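Local coordinates for protein oligogalacturonate lyase (Yersinia enterocolitica subsp. enterocolitica, PDB 3PE7) that probably cleaves short pectin-derived oligogalacturonates by beta-elimination in the cytoplasm, as a manganese-binding seven-bladed beta-propeller lyase, at residues Q6-Y14 with Q22-D30. Sequence-based numbering, arbitrary orientation.
Sequences QIPLTFDTY and QVTRLTPPD
Asp-12 and Tyr-14 pair with Arg-25 and Val-23 as the hydrogen-bonded positions of an antiparallel hairpin whose strand segments, 12-14 and 22-25, run at 161°. Two reciprocal pairs of backbone bonds, each 2.9 Å long, fix this register: Asp-12 N to Arg-25 O with Arg-25 N to Asp-12 O, and Tyr-14 N to Val-23 O with Val-23 N to Tyr-14 O. At the non-hydrogen-bonded position between them, the hydroxyls Thr-13 OG1 and Thr-24 OG1 bond at 2.9 Å.

The Asp-12 and Arg-25 side chains leave the opposite face of the sheet side by side. Arg-25 NH2 reaches Asp-12 OD2 at 3.2 Å from above the carboxylate plane; this one N-H makes the salt bridge, and at 146° it is not straight, the two planes being nearly perpendicular. A bend at chi3 turns the guanidinium back beneath Pro-29 CD, while a water accepts from Arg-25 NE at 2.9 Å and lies 2.8 Å from Asp-12 OD2.

Apolar contacts centre on two rings. Leu-26 CD2 sits 3.7 Å from the Phe-11 ring centroid, only 4° off the normal, a CH-pi contact; Val-23 CB lies over the Tyr-14 ring nearer its rim.

Strand 22-25 is hydrogen-bonded on its other side to strand 376-381, as at Thr-24 with Leu-379, whereas strand 6-8 pairs with 71-74. One blade thus joins N- and C-terminal strands, consistent with the "Velcro" ring closure of beta-propellers. Polar bonds set the hairpin's register, and apolar side chains pack the link between the two sheets against Leu-65 of strand 61-66.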
loop_
_atom_site.group_PDB
_atom_site.type_symbol
_atom_site.label_atom_id
_atom_site.label_comp_id
_atom_site.label_asym_id
_atom_site.label_seq_id
_atom_site.Cartn_x
_atom_site.Cartn_y
_atom_site.Cartn_z
ATOM N N GLN A 6 1.930 19.805 18.063
ATOM C CA GLN A 6 3.185 19.087 17.893
ATOM C C GLN A 6 3.444 18.250 19.118
ATOM O O GLN A 6 3.130 18.659 20.242
ATOM C CB GLN A 6 4.338 20.072 17.676
ATOM C CG GLN A 6 4.232 20.858 16.374
ATOM C CD GLN A 6 5.300 21.942 16.228
ATOM O OE1 GLN A 6 6.478 21.740 16.550
ATOM N NE2 GLN A 6 4.895 23.085 15.706
ATOM N N ILE A 7 4.003 17.065 18.903
ATOM C CA ILE A 7 4.441 16.212 20.007
ATOM C C ILE A 7 5.835 15.688 19.720
ATOM O O ILE A 7 6.120 15.286 18.591
ATOM C CB ILE A 7 3.506 15.014 20.272
ATOM C CG1 ILE A 7 3.127 14.313 18.975
ATOM C CG2 ILE A 7 2.282 15.469 21.034
ATOM C CD1 ILE A 7 2.575 12.943 19.195
ATOM N N PRO A 8 6.712 15.713 20.740
ATOM C CA PRO A 8 8.057 15.168 20.561
ATOM C C PRO A 8 8.070 13.654 20.735
ATOM O O PRO A 8 7.447 13.119 21.660
ATOM C CB PRO A 8 8.861 15.846 21.671
ATOM C CG PRO A 8 7.856 16.129 22.756
ATOM C CD PRO A 8 6.537 16.379 22.047
ATOM N N LEU A 9 8.766 12.961 19.844
ATOM C CA LEU A 9 8.857 11.517 19.972
ATOM C C LEU A 9 10.270 11.104 20.317
ATOM O O LEU A 9 11.226 11.728 19.864
ATOM C CB LEU A 9 8.417 10.836 18.682
ATOM C CG LEU A 9 7.003 11.147 18.193
ATOM C CD1 LEU A 9 6.757 10.348 16.938
ATOM C CD2 LEU A 9 5.973 10.818 19.253
ATOM N N THR A 10 10.385 10.032 21.088
ATOM C CA THR A 10 11.674 9.407 21.342
ATOM C C THR A 10 11.936 8.320 20.305
ATOM O O THR A 10 11.027 7.565 19.958
ATOM C CB THR A 10 11.697 8.786 22.757
ATOM O OG1 THR A 10 11.470 9.799 23.738
ATOM C CG2 THR A 10 13.017 8.125 23.037
ATOM N N PHE A 11 13.156 8.272 19.776
ATOM C CA PHE A 11 13.549 7.264 18.799
ATOM C C PHE A 11 14.427 6.275 19.551
ATOM O O PHE A 11 15.493 6.652 20.082
ATOM C CB PHE A 11 14.373 7.885 17.662
ATOM C CG PHE A 11 13.576 8.688 16.657
ATOM C CD1 PHE A 11 14.219 9.206 15.533
ATOM C CD2 PHE A 11 12.200 8.904 16.810
ATOM C CE1 PHE A 11 13.533 9.956 14.582
ATOM C CE2 PHE A 11 11.489 9.647 15.878
ATOM C CZ PHE A 11 12.146 10.177 14.739
ATOM N N ASP A 12 14.011 5.017 19.597
ATOM C CA ASP A 12 14.739 4.017 20.374
ATOM C C ASP A 12 15.477 3.034 19.467
ATOM O O ASP A 12 14.856 2.253 18.728
ATOM C CB ASP A 12 13.796 3.295 21.338
ATOM C CG ASP A 12 13.238 4.227 22.404
ATOM O OD1 ASP A 12 14.035 4.731 23.211
ATOM O OD2 ASP A 12 12.024 4.461 22.442
ATOM N N THR A 13 16.804 3.084 19.530
ATOM C CA THR A 13 17.668 2.340 18.611
ATOM C C THR A 13 18.321 1.139 19.304
ATOM O O THR A 13 18.796 1.249 20.443
ATOM C CB THR A 13 18.755 3.240 18.018
ATOM O OG1 THR A 13 18.148 4.380 17.406
ATOM C CG2 THR A 13 19.576 2.494 16.964
ATOM N N TYR A 14 18.321 0.003 18.613
ATOM C CA TYR A 14 18.812 -1.270 19.152
ATOM C C TYR A 14 19.286 -2.178 18.016
ATOM O O TYR A 14 19.304 -1.773 16.855
ATOM C CB TYR A 14 17.710 -1.960 19.972
ATOM C CG TYR A 14 16.424 -2.196 19.222
ATOM C CD1 TYR A 14 15.534 -1.137 18.953
ATOM C CD2 TYR A 14 16.089 -3.462 18.775
ATOM C CE1 TYR A 14 14.366 -1.359 18.265
ATOM C CE2 TYR A 14 14.916 -3.691 18.108
ATOM C CZ TYR A 14 14.062 -2.635 17.850
ATOM O OH TYR A 14 12.888 -2.860 17.183
ATOM N N GLN A 22 20.891 -2.660 12.697
ATOM C CA GLN A 22 20.409 -1.530 13.482
ATOM C C GLN A 22 18.925 -1.286 13.163
ATOM O O GLN A 22 18.530 -1.187 11.984
ATOM C CB GLN A 22 21.231 -0.278 13.175
ATOM C CG GLN A 22 20.765 0.950 13.942
ATOM C CD GLN A 22 21.822 2.044 14.029
ATOM O OE1 GLN A 22 22.937 1.821 14.523
ATOM N NE2 GLN A 22 21.471 3.231 13.570
ATOM N N VAL A 23 18.124 -1.172 14.220
ATOM C CA VAL A 23 16.691 -0.910 14.092
ATOM C C VAL A 23 16.346 0.253 15.006
ATOM O O VAL A 23 16.811 0.317 16.145
ATOM C CB VAL A 23 15.829 -2.149 14.460
ATOM C CG1 VAL A 23 14.330 -1.876 14.256
ATOM C CG2 VAL A 23 16.230 -3.348 13.627
ATOM N N THR A 24 15.553 1.186 14.498
ATOM C CA THR A 24 15.100 2.313 15.316
ATOM C C THR A 24 13.581 2.315 15.337
ATOM O O THR A 24 12.952 2.316 14.276
ATOM C CB THR A 24 15.655 3.655 14.784
ATOM O OG1 THR A 24 17.091 3.603 14.844
ATOM C CG2 THR A 24 15.170 4.816 15.650
ATOM N N ARG A 25 13.006 2.285 16.538
ATOM C CA ARG A 25 11.561 2.456 16.720
ATOM C C ARG A 25 11.253 3.944 16.836
ATOM O O ARG A 25 11.873 4.656 17.640
ATOM C CB ARG A 25 11.114 1.760 17.995
ATOM C CG ARG A 25 9.600 1.738 18.182
ATOM C CD ARG A 25 9.244 0.955 19.408
ATOM N NE ARG A 25 9.688 1.650 20.623
ATOM C CZ ARG A 25 9.877 1.052 21.793
ATOM N NH1 ARG A 25 9.674 -0.251 21.920
ATOM N NH2 ARG A 25 10.276 1.775 22.846
ATOM N N LEU A 26 10.284 4.395 16.046
ATOM C CA LEU A 26 10.023 5.832 15.904
ATOM C C LEU A 26 8.876 6.336 16.770
ATOM O O LEU A 26 8.777 7.535 17.028
ATOM C CB LEU A 26 9.717 6.163 14.443
ATOM C CG LEU A 26 10.748 5.783 13.375
ATOM C CD1 LEU A 26 10.196 6.132 12.004
ATOM C CD2 LEU A 26 12.074 6.492 13.601
ATOM N N THR A 27 8.000 5.428 17.191
ATOM C CA THR A 27 6.765 5.806 17.893
ATOM C C THR A 27 6.622 4.984 19.179
ATOM O O THR A 27 7.181 3.868 19.273
ATOM C CB THR A 27 5.509 5.596 16.987
ATOM O OG1 THR A 27 5.428 4.221 16.605
ATOM C CG2 THR A 27 5.587 6.462 15.728
ATOM N N PRO A 28 5.903 5.531 20.177
ATOM C CA PRO A 28 5.796 4.861 21.472
ATOM C C PRO A 28 4.731 3.757 21.464
ATOM O O PRO A 28 3.586 4.032 21.092
ATOM C CB PRO A 28 5.399 6.003 22.424
ATOM C CG PRO A 28 4.624 6.969 21.553
ATOM C CD PRO A 28 5.249 6.865 20.175
ATOM N N PRO A 29 5.097 2.531 21.886
ATOM C CA PRO A 29 4.197 1.389 21.722
ATOM C C PRO A 29 3.056 1.338 22.743
ATOM O O PRO A 29 2.356 0.326 22.819
ATOM C CB PRO A 29 5.136 0.179 21.843
ATOM C CG PRO A 29 6.265 0.665 22.694
ATOM C CD PRO A 29 6.457 2.101 22.271
ATOM N N ASP A 30 2.874 2.409 23.513
ATOM C CA ASP A 30 1.642 2.545 24.287
ATOM C C ASP A 30 0.600 3.357 23.521
ATOM O O ASP A 30 -0.500 3.601 24.041
ATOM C CB ASP A 30 1.899 3.169 25.672
ATOM C CG ASP A 30 2.274 4.623 25.590
ATOM O OD1 ASP A 30 3.134 4.998 24.758
ATOM O OD2 ASP A 30 1.676 5.419 26.346
HETATM O O HOH W 1 10.183 4.478 20.306
#